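Local coordinates for protein beta-glucuronidase (Dictyoglomus thermophilum, PDB 6XXW) that probably hydrolyses beta-D-glucuronides, releasing glucuronic acid from their non-reducing ends, as a glycoside hydrolase of family 2, at residues 304-309 against 550-555; 309-314 against 572-577. All blocks are in the same frame, centred on the assembly; numbering follows the deposited sequence. Where two conformers were deposited one is given.

Contact 1: residues 304-309 against 550-555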
ATOM      1  N   PHE A 304      -7.195   3.700 -24.928  1.00 18.26           N
ATOM      2  CA  PHE A 304      -6.688   2.579 -24.141  1.00 14.27           C
ATOM      3  C   PHE A 304      -6.971   1.247 -24.801  1.00 15.71           C
ATOM      4  O   PHE A 304      -7.730   1.173 -25.703  1.00 18.74           O
ATOM      5  CB  PHE A 304      -7.293   2.602 -22.737  1.00 30.00           C
ATOM      6  CG  PHE A 304      -6.905   3.809 -21.930  1.00 30.00           C
ATOM      7  CD1 PHE A 304      -5.702   3.844 -21.245  1.00 30.00           C
ATOM      8  CD2 PHE A 304      -7.744   4.907 -21.856  1.00 30.00           C
ATOM      9  CE1 PHE A 304      -5.343   4.954 -20.504  1.00 30.00           C
ATOM     10  CE2 PHE A 304      -7.390   6.019 -21.114  1.00 30.00           C
ATOM     11  CZ  PHE A 304      -6.188   6.042 -20.438  1.00 30.00           C
ATOM     12  N   GLY A 305      -6.269   0.230 -24.459  1.00 16.24           N
ATOM     13  CA  GLY A 305      -6.774  -1.136 -24.536  1.00 14.04           C
ATOM     14  C   GLY A 305      -7.488  -1.373 -23.213  1.00 19.74           C
ATOM     15  O   GLY A 305      -6.942  -0.977 -22.181  1.00 19.14           O
ATOM     16  N   LYS A 306      -8.700  -1.911 -23.256  1.00 14.27           N
ATOM     17  CA  LYS A 306      -9.423  -2.186 -22.009  1.00 17.25           C
ATOM     18  C   LYS A 306      -9.510  -3.698 -21.778  1.00 17.43           C
ATOM     19  O   LYS A 306      -8.813  -4.404 -22.389  1.00 21.98           O
ATOM     20  CB  LYS A 306     -10.806  -1.544 -22.088  1.00 15.70           C
ATOM     21  CG  LYS A 306     -10.840  -0.037 -21.984  1.00 19.17           C
ATOM     22  CD  LYS A 306     -12.227   0.533 -22.005  1.00 17.81           C
ATOM     23  CE  LYS A 306     -12.757   0.981 -20.671  1.00 25.00           C
ATOM     24  NZ  LYS A 306     -12.924  -0.120 -19.704  1.00 23.74           N
ATOM     25  N   HIS A 307     -10.277  -4.103 -20.797  1.00 17.56           N
ATOM     26  CA  HIS A 307     -10.626  -5.499 -20.570  1.00 17.66           C
ATOM     27  C   HIS A 307     -11.982  -5.497 -19.892  1.00 20.38           C
ATOM     28  O   HIS A 307     -12.325  -4.543 -19.197  1.00 19.00           O
ATOM     29  CB  HIS A 307      -9.617  -6.244 -19.677  1.00 18.53           C
ATOM     30  CG  HIS A 307      -8.656  -7.102 -20.434  1.00 20.38           C
ATOM     31  ND1 HIS A 307      -9.063  -8.114 -21.276  1.00 16.03           N
ATOM     32  CD2 HIS A 307      -7.303  -7.089 -20.489  1.00 20.75           C
ATOM     33  CE1 HIS A 307      -8.005  -8.684 -21.819  1.00 17.62           C
ATOM     34  NE2 HIS A 307      -6.925  -8.079 -21.359  1.00 16.75           N
ATOM     35  N   GLU A 308     -12.747  -6.570 -20.072  1.00 17.80           N
ATOM     36  CA  GLU A 308     -13.978  -6.721 -19.302  1.00 17.42           C
ATOM     37  C   GLU A 308     -13.589  -7.427 -18.014  1.00 20.60           C
ATOM     38  O   GLU A 308     -13.480  -8.651 -17.968  1.00 18.91           O
ATOM     39  CB  GLU A 308     -15.039  -7.469 -20.101  1.00 19.32           C
ATOM     40  CG  GLU A 308     -15.669  -6.591 -21.168  1.00 22.36           C
ATOM     41  CD  GLU A 308     -16.837  -7.263 -21.859  1.00 20.95           C
ATOM     42  OE1 GLU A 308     -16.678  -8.429 -22.289  1.00 28.61           O
ATOM     43  OE2 GLU A 308     -17.917  -6.629 -21.959  1.00 24.27           O
ATOM     44  N   ASP A 309     -13.354  -6.638 -16.966  1.00 17.69           N
ATOM     45  CA  ASP A 309     -12.747  -7.138 -15.742  1.00 17.08           C
ATOM     46  C   ASP A 309     -13.050  -6.137 -14.640  1.00 18.87           C
ATOM     47  O   ASP A 309     -12.906  -4.927 -14.843  1.00 16.06           O
ATOM     48  CB  ASP A 309     -11.225  -7.317 -15.931  1.00 16.03           C
ATOM     49  CG  ASP A 309     -10.486  -7.558 -14.619  1.00 19.58           C
ATOM     50  OD1 ASP A 309     -10.268  -6.594 -13.850  1.00 17.03           O
ATOM     51  OD2 ASP A 309     -10.123  -8.721 -14.359  1.00 18.89           O
ATOM     52  N   TRP A 550      -1.548   0.570 -22.754  1.00 16.65           N
ATOM     53  CA  TRP A 550      -1.954  -0.653 -22.070  1.00 13.90           C
ATOM     54  C   TRP A 550      -1.652  -0.482 -20.585  1.00 12.38           C
ATOM     55  O   TRP A 550      -0.484  -0.327 -20.223  1.00 18.07           O
ATOM     56  CB  TRP A 550      -1.170  -1.849 -22.604  1.00 17.38           C
ATOM     57  CG  TRP A 550      -1.680  -3.137 -22.094  1.00 16.49           C
ATOM     58  CD1 TRP A 550      -1.176  -3.886 -21.068  1.00 17.14           C
ATOM     59  CD2 TRP A 550      -2.834  -3.819 -22.569  1.00 16.57           C
ATOM     60  NE1 TRP A 550      -1.949  -5.011 -20.890  1.00 19.18           N
ATOM     61  CE2 TRP A 550      -2.975  -4.992 -21.800  1.00 18.73           C
ATOM     62  CE3 TRP A 550      -3.758  -3.557 -23.588  1.00 16.59           C
ATOM     63  CZ2 TRP A 550      -4.004  -5.917 -22.025  1.00 16.95           C
ATOM     64  CZ3 TRP A 550      -4.791  -4.473 -23.806  1.00 20.72           C
ATOM     65  CH2 TRP A 550      -4.906  -5.632 -23.024  1.00 22.75           C
ATOM     66  N   ASN A 551      -2.674  -0.537 -19.717  1.00 15.22           N
ATOM     67  CA  ASN A 551      -4.090  -0.832 -20.007  1.00 15.49           C
ATOM     68  C   ASN A 551      -4.899   0.274 -19.342  1.00 17.09           C
ATOM     69  O   ASN A 551      -4.339   1.042 -18.560  1.00 15.75           O
ATOM     70  CB  ASN A 551      -4.503  -2.196 -19.427  1.00 16.97           C
ATOM     71  CG  ASN A 551      -5.929  -2.621 -19.807  1.00 23.10           C
ATOM     72  OD1 ASN A 551      -6.920  -2.175 -19.206  1.00 19.55           O
ATOM     73  ND2 ASN A 551      -6.034  -3.516 -20.787  1.00 18.13           N
ATOM     74  N   PHE A 552      -6.200   0.349 -19.638  1.00 15.54           N
ATOM     75  CA  PHE A 552      -7.090   1.241 -18.893  1.00 16.17           C
ATOM     76  C   PHE A 552      -6.986   0.990 -17.388  1.00 16.94           C
ATOM     77  O   PHE A 552      -6.795   1.927 -16.605  1.00 18.29           O
ATOM     78  CB  PHE A 552      -8.535   1.063 -19.376  1.00 18.61           C
ATOM     79  CG  PHE A 552      -9.560   1.891 -18.610  1.00 16.61           C
ATOM     80  CD1 PHE A 552      -9.718   3.247 -18.869  1.00 18.38           C
ATOM     81  CD2 PHE A 552     -10.391   1.291 -17.667  1.00 20.16           C
ATOM     82  CE1 PHE A 552     -10.666   4.006 -18.181  1.00 15.94           C
ATOM     83  CE2 PHE A 552     -11.345   2.033 -16.967  1.00 16.20           C
ATOM     84  CZ  PHE A 552     -11.486   3.399 -17.227  1.00 17.56           C
ATOM     85  N   ALA A 553      -7.088  -0.271 -16.961  1.00 16.55           N
ATOM     86  CA  ALA A 553      -7.096  -0.569 -15.528  1.00 17.37           C
ATOM     87  C   ALA A 553      -6.440  -1.915 -15.239  1.00 17.80           C
ATOM     88  O   ALA A 553      -6.465  -2.822 -16.078  1.00 19.93           O
ATOM     89  CB  ALA A 553      -8.528  -0.581 -14.976  1.00 13.80           C
ATOM     90  N   ASP A 554      -5.908  -2.052 -14.015  1.00 14.05           N
ATOM     91  CA  ASP A 554      -5.390  -3.338 -13.535  1.00 14.53           C
ATOM     92  C   ASP A 554      -6.444  -4.429 -13.682  1.00 17.70           C
ATOM     93  O   ASP A 554      -7.619  -4.222 -13.362  1.00 18.87           O
ATOM     94  CB  ASP A 554      -4.971  -3.250 -12.055  1.00 13.30           C
ATOM     95  CG  ASP A 554      -3.881  -2.215 -11.804  1.00 18.71           C
ATOM     96  OD1 ASP A 554      -3.169  -1.856 -12.762  1.00 16.97           O
ATOM     97  OD2 ASP A 554      -3.742  -1.756 -10.642  1.00 20.23           O
ATOM     98  N   PHE A 555      -6.022  -5.606 -14.150  1.00 13.81           N
ATOM     99  CA  PHE A 555      -6.954  -6.706 -14.396  1.00 20.98           C
ATOM    100  C   PHE A 555      -6.314  -8.028 -14.001  1.00 17.05           C
ATOM    101  O   PHE A 555      -5.093  -8.142 -13.916  1.00 19.51           O
ATOM    102  CB  PHE A 555      -7.402  -6.758 -15.871  1.00 17.95           C
ATOM    103  CG  PHE A 555      -6.275  -6.956 -16.851  1.00 16.99           C
ATOM    104  CD1 PHE A 555      -5.558  -5.865 -17.338  1.00 20.57           C
ATOM    105  CD2 PHE A 555      -5.936  -8.230 -17.299  1.00 16.19           C
ATOM    106  CE1 PHE A 555      -4.517  -6.046 -18.256  1.00 18.13           C
ATOM    107  CE2 PHE A 555      -4.892  -8.416 -18.212  1.00 14.81           C
ATOM    108  CZ  PHE A 555      -4.195  -7.333 -18.696  1.00 16.82           C
TER
HETATM  109  O   HOH W   1      -9.940  -3.998 -14.658  1.00 15.90           O
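The Phe552 ring is covered on one face by the side chain of Lys306 and turns its edge toward the face of Phe304, the two rings standing at 79°. Lys306 CE rides over that face, 3.9 Å from the Phe552 ring centroid, in a CH-pi contact. Bends at chi3 (104°) and chi4 (-64°) leave NZ in an off-centre cation-pi contact with the same ring, while NZ also forms a salt bridge with Asp325, so a long, flexible cation suits a place offering both an aromatic face and a carboxylate. The main chains are joined where Phe552 N donates to Gly305 O at 3.0 Å. Gly305 suits its place because a beta carbon there would collide with Trp550 CE3. Asn551, preceded by a cis peptide bond, works in two directions: OD1 accepts from Ala553 N on an in-plane lone pair, forming an Asx turn, while ND2 gives a weak bond to Lys306 O. An alanine in place of Asn551 is likely to leave Ala553 N without its acceptor and Lys306 O without its weak donor, freeing the turn to open. His307 CD2 sits over the centre of the Phe555 ring, and His307 NE2 comes to the edge of Trp550, 3.6 Å from CH2; ND1 bonds to Tyr342. The Asp309 carboxylate, paired with Arg574, lies against Phe555 CA and CB, and water 1 sits between OD1 and Asp554 O. The contact joins the C-terminal ends of parallel strands 297-305 and 544-550, the first and last of the TIM barrel, with helix 319-332 packed against Phe304 and Phe552.

Contact 2: residues 309-314 against 572-577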
ATOM      1  N   ASP A 309     -13.354  -6.638 -16.966  1.00 17.69           N
ATOM      2  CA  ASP A 309     -12.747  -7.138 -15.742  1.00 17.08           C
ATOM      3  C   ASP A 309     -13.050  -6.137 -14.640  1.00 18.87           C
ATOM      4  O   ASP A 309     -12.906  -4.927 -14.843  1.00 16.06           O
ATOM      5  CB  ASP A 309     -11.225  -7.317 -15.931  1.00 16.03           C
ATOM      6  CG  ASP A 309     -10.486  -7.558 -14.619  1.00 19.58           C
ATOM      7  OD1 ASP A 309     -10.268  -6.594 -13.850  1.00 17.03           O
ATOM      8  OD2 ASP A 309     -10.123  -8.721 -14.359  1.00 18.89           O
ATOM      9  N   SER A 310     -13.483  -6.639 -13.492  1.00 17.35           N
ATOM     10  CA  SER A 310     -13.699  -5.796 -12.325  1.00 17.45           C
ATOM     11  C   SER A 310     -13.716  -6.682 -11.086  1.00 19.66           C
ATOM     12  O   SER A 310     -13.805  -7.914 -11.186  1.00 17.50           O
ATOM     13  CB  SER A 310     -14.980  -4.947 -12.518  1.00 18.74           C
ATOM     14  OG  SER A 310     -16.158  -5.668 -12.180  1.00 20.23           O
ATOM     15  N   ASP A 311     -13.585  -6.044  -9.912  1.00 15.80           N
ATOM     16  CA  ASP A 311     -13.468  -6.775  -8.653  1.00 21.20           C
ATOM     17  C   ASP A 311     -14.665  -7.689  -8.429  1.00 17.97           C
ATOM     18  O   ASP A 311     -15.817  -7.292  -8.636  1.00 14.44           O
ATOM     19  CB  ASP A 311     -13.363  -5.804  -7.468  1.00 19.20           C
ATOM     20  CG  ASP A 311     -11.942  -5.347  -7.187  1.00 27.13           C
ATOM     21  OD1 ASP A 311     -10.978  -6.055  -7.555  1.00 24.38           O
ATOM     22  OD2 ASP A 311     -11.789  -4.259  -6.583  1.00 26.99           O
ATOM     23  N   ILE A 312     -14.381  -8.917  -7.981  1.00 14.95           N
ATOM     24  CA  ILE A 312     -15.357  -9.893  -7.482  1.00 16.89           C
ATOM     25  C   ILE A 312     -16.149 -10.555  -8.609  1.00 17.12           C
ATOM     26  O   ILE A 312     -16.250 -11.784  -8.653  1.00 15.20           O
ATOM     27  CB  ILE A 312     -16.340  -9.304  -6.448  1.00 22.10           C
ATOM     28  CG1 ILE A 312     -15.630  -8.487  -5.354  1.00 24.36           C
ATOM     29  CG2 ILE A 312     -17.105 -10.449  -5.777  1.00 20.35           C
ATOM     30  CD1 ILE A 312     -14.545  -9.256  -4.653  1.00 33.35           C
ATOM     31  N   ARG A 313     -16.717  -9.778  -9.525  1.00 14.89           N
ATOM     32  CA  ARG A 313     -17.574 -10.345 -10.565  0.56 16.75           C
ATOM     33  C   ARG A 313     -16.804 -10.816 -11.794  1.00 18.72           C
ATOM     34  O   ARG A 313     -17.415 -11.392 -12.708  1.00 17.20           O
ATOM     35  CB  ARG A 313     -18.638  -9.329 -10.983  0.56 17.73           C
ATOM     36  CG  ARG A 313     -18.142  -8.226 -11.894  0.56 20.63           C
ATOM     37  CD  ARG A 313     -19.075  -7.022 -11.843  0.56 22.76           C
ATOM     38  NE  ARG A 313     -19.067  -6.403 -10.519  0.56 25.16           N
ATOM     39  CZ  ARG A 313     -20.116  -6.350  -9.706  0.56 26.64           C
ATOM     40  NH1 ARG A 313     -21.283  -6.876 -10.077  0.56 28.67           N
ATOM     41  NH2 ARG A 313     -20.000  -5.769  -8.523  0.56 24.64           N
ATOM     42  N   GLY A 314     -15.490 -10.596 -11.843  1.00 18.13           N
ATOM     43  CA  GLY A 314     -14.694 -11.046 -12.968  1.00 16.69           C
ATOM     44  C   GLY A 314     -15.084 -10.343 -14.247  1.00 17.44           C
ATOM     45  O   GLY A 314     -14.993  -9.115 -14.328  1.00 18.46           O
ATOM     46  N   PHE A 572      -5.465   3.250 -14.387  1.00 13.52           N
ATOM     47  CA  PHE A 572      -6.328   3.293 -13.215  1.00 17.94           C
ATOM     48  C   PHE A 572      -6.164   1.998 -12.430  1.00 13.97           C
ATOM     49  O   PHE A 572      -5.842   0.948 -12.993  1.00 15.31           O
ATOM     50  CB  PHE A 572      -7.811   3.465 -13.599  1.00 15.72           C
ATOM     51  CG  PHE A 572      -8.103   4.758 -14.304  1.00 15.96           C
ATOM     52  CD1 PHE A 572      -8.116   4.813 -15.686  1.00 17.26           C
ATOM     53  CD2 PHE A 572      -8.343   5.917 -13.589  1.00 17.09           C
ATOM     54  CE1 PHE A 572      -8.372   5.997 -16.356  1.00 18.42           C
ATOM     55  CE2 PHE A 572      -8.596   7.118 -14.256  1.00 16.86           C
ATOM     56  CZ  PHE A 572      -8.618   7.152 -15.645  1.00 16.88           C
ATOM     57  N   THR A 573      -6.385   2.071 -11.118  1.00 17.61           N
ATOM     58  CA  THR A 573      -6.440   0.842 -10.341  1.00 18.07           C
ATOM     59  C   THR A 573      -7.682   0.042 -10.740  1.00 18.56           C
ATOM     60  O   THR A 573      -8.567   0.532 -11.448  1.00 16.52           O
ATOM     61  CB  THR A 573      -6.466   1.152  -8.844  1.00 17.67           C
ATOM     62  OG1 THR A 573      -7.655   1.881  -8.545  1.00 19.16           O
ATOM     63  CG2 THR A 573      -5.260   1.975  -8.451  1.00 24.05           C
ATOM     64  N   ARG A 574      -7.763  -1.204 -10.262  1.00 12.80           N
ATOM     65  CA  ARG A 574      -8.922  -2.023 -10.608  1.00 13.79           C
ATOM     66  C   ARG A 574     -10.221  -1.429 -10.068  1.00 17.43           C
ATOM     67  O   ARG A 574     -11.293  -1.659 -10.644  1.00 19.40           O
ATOM     68  CB  ARG A 574      -8.743  -3.445 -10.084  1.00 17.68           C
ATOM     69  CG  ARG A 574      -9.688  -4.450 -10.738  1.00 17.06           C
ATOM     70  CD  ARG A 574      -9.369  -5.845 -10.268  1.00 17.90           C
ATOM     71  NE  ARG A 574      -9.886  -6.907 -11.136  1.00 19.55           N
ATOM     72  CZ  ARG A 574     -10.250  -8.098 -10.679  1.00 22.06           C
ATOM     73  NH1 ARG A 574     -10.181  -8.346  -9.382  1.00 17.14           N
ATOM     74  NH2 ARG A 574     -10.670  -9.045 -11.507  1.00 20.90           N
ATOM     75  N   ASN A 575     -10.154  -0.676  -8.967  1.00 16.26           N
ATOM     76  CA  ASN A 575     -11.321   0.019  -8.446  1.00 16.18           C
ATOM     77  C   ASN A 575     -11.484   1.409  -9.054  1.00 17.55           C
ATOM     78  O   ASN A 575     -12.167   2.254  -8.469  1.00 18.68           O
ATOM     79  CB  ASN A 575     -11.275   0.086  -6.910  1.00 20.37           C
ATOM     80  CG  ASN A 575     -10.156   0.952  -6.381  1.00 27.00           C
ATOM     81  OD1 ASN A 575      -9.272   1.399  -7.124  1.00 29.12           O
ATOM     82  ND2 ASN A 575     -10.176   1.189  -5.076  1.00 40.29           N
ATOM     83  N   ARG A 576     -10.857   1.659 -10.207  1.00 17.49           N
ATOM     84  CA  ARG A 576     -11.158   2.808 -11.066  1.00 13.69           C
ATOM     85  C   ARG A 576     -10.718   4.139 -10.441  1.00 20.66           C
ATOM     86  O   ARG A 576     -11.415   5.154 -10.556  1.00 19.65           O
ATOM     87  CB  ARG A 576     -12.648   2.847 -11.437  1.00 14.87           C
ATOM     88  CG  ARG A 576     -12.972   2.171 -12.772  1.00 19.86           C
ATOM     89  CD  ARG A 576     -12.613   0.705 -12.750  1.00 17.75           C
ATOM     90  NE  ARG A 576     -12.994   0.033 -13.990  1.00 22.08           N
ATOM     91  CZ  ARG A 576     -12.627  -1.199 -14.315  1.00 23.96           C
ATOM     92  NH1 ARG A 576     -11.868  -1.902 -13.481  1.00 19.04           N
ATOM     93  NH2 ARG A 576     -13.029  -1.732 -15.470  1.00 22.45           N
ATOM     94  N   GLN A 577      -9.544   4.149  -9.806  1.00 14.11           N
ATOM     95  CA  GLN A 577      -8.934   5.391  -9.336  1.00 13.99           C
ATOM     96  C   GLN A 577      -7.583   5.609 -10.015  1.00 17.76           C
ATOM     97  O   GLN A 577      -6.890   4.645 -10.345  1.00 16.51           O
ATOM     98  CB  GLN A 577      -8.739   5.383  -7.811  1.00 14.86           C
ATOM     99  CG  GLN A 577     -10.028   5.255  -7.001  1.00 18.91           C
ATOM    100  CD  GLN A 577     -11.066   6.315  -7.340  1.00 22.58           C
ATOM    101  OE1 GLN A 577     -10.733   7.451  -7.684  1.00 16.72           O
ATOM    102  NE2 GLN A 577     -12.339   5.947  -7.229  1.00 26.71           N
TER
HETATM  103  O   HOH W   1      -9.940  -3.998 -14.658  1.00 15.90           O
HETATM  104  O   HOH W   2     -13.440  -3.143  -9.779  1.00 23.18           O
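Two loops that follow the first and last strands of the TIM barrel meet here through a salt-bridge network, with Arg574 reaching out of a type I turn (Thr573 to Arg576) toward Asp309 and Asp311. With CG anti to the backbone N (chi1 -163°) and the chain extended as far as NE, the guanidinium is carried across to the facing loop. It grips Asp309 side-on: NE meets OD1 on its syn side at 2.8 Å, a nearly straight bond, whereas NH2 reaches OD2 at 2.9 Å from above the carboxylate plane. The carboxylate and guanidinium planes are 36° apart, so the pairing is skewed, not coplanar. Asp311 approaches differently, its carboxylate almost perpendicular to the guanidinium, and OD1 takes a weak, bent bond from NH1 at 3.0 Å. Ser310 O lies over one guanidinium face. Arginine suits this place because its flat guanidinium presents several N-H groups at once, with NH2 also bonded to Tyr179. Arg576 bends back at chi2 (61°): NH1 donates to Arg574 O at 2.9 Å, tying the turn to itself, NH2 donates to Asp309 O at 3.3 Å, and NE pairs with Asp325 of helix 319-332. Water 2 accepts from Asp311 N and donates to Arg574 O, bridging the two backbones. A Tris molecule, probably from the crystallisation liquor, lies close to the Arg574 side chain and hydrogen-bonds to Ile312 N. Across the subunit interface, Asn575 packs on Asp311 of the second subunit. The guanidinium, with Arg576 nearby, would probably favour the ionised form of both aspartates, while the two-nitrogen grip on Asp309 fixes the rotation of both groups.

In the fold
Contact 1 is wholly buried and largely aromatic, while contact 2 is only partly buried, ionic, and beside a neighbouring subunit; the centres of the two contacts lie about 9 Å apart. Both bring together the chain following strand 297-305 and the chain following strand 544-550, where the TIM barrel closes. Asp309 belongs to both: its carboxylate lies against Phe555 in the first and takes the guanidinium of Arg574 in the second. Water 1 is likewise shared, touching Asp309 OD1, Asp554 O and Arg576 NH1. Phe552 and Asp554 also pair through their backbones with Phe572, and Asp325 serves Lys306 in one contact and Arg576 in the other.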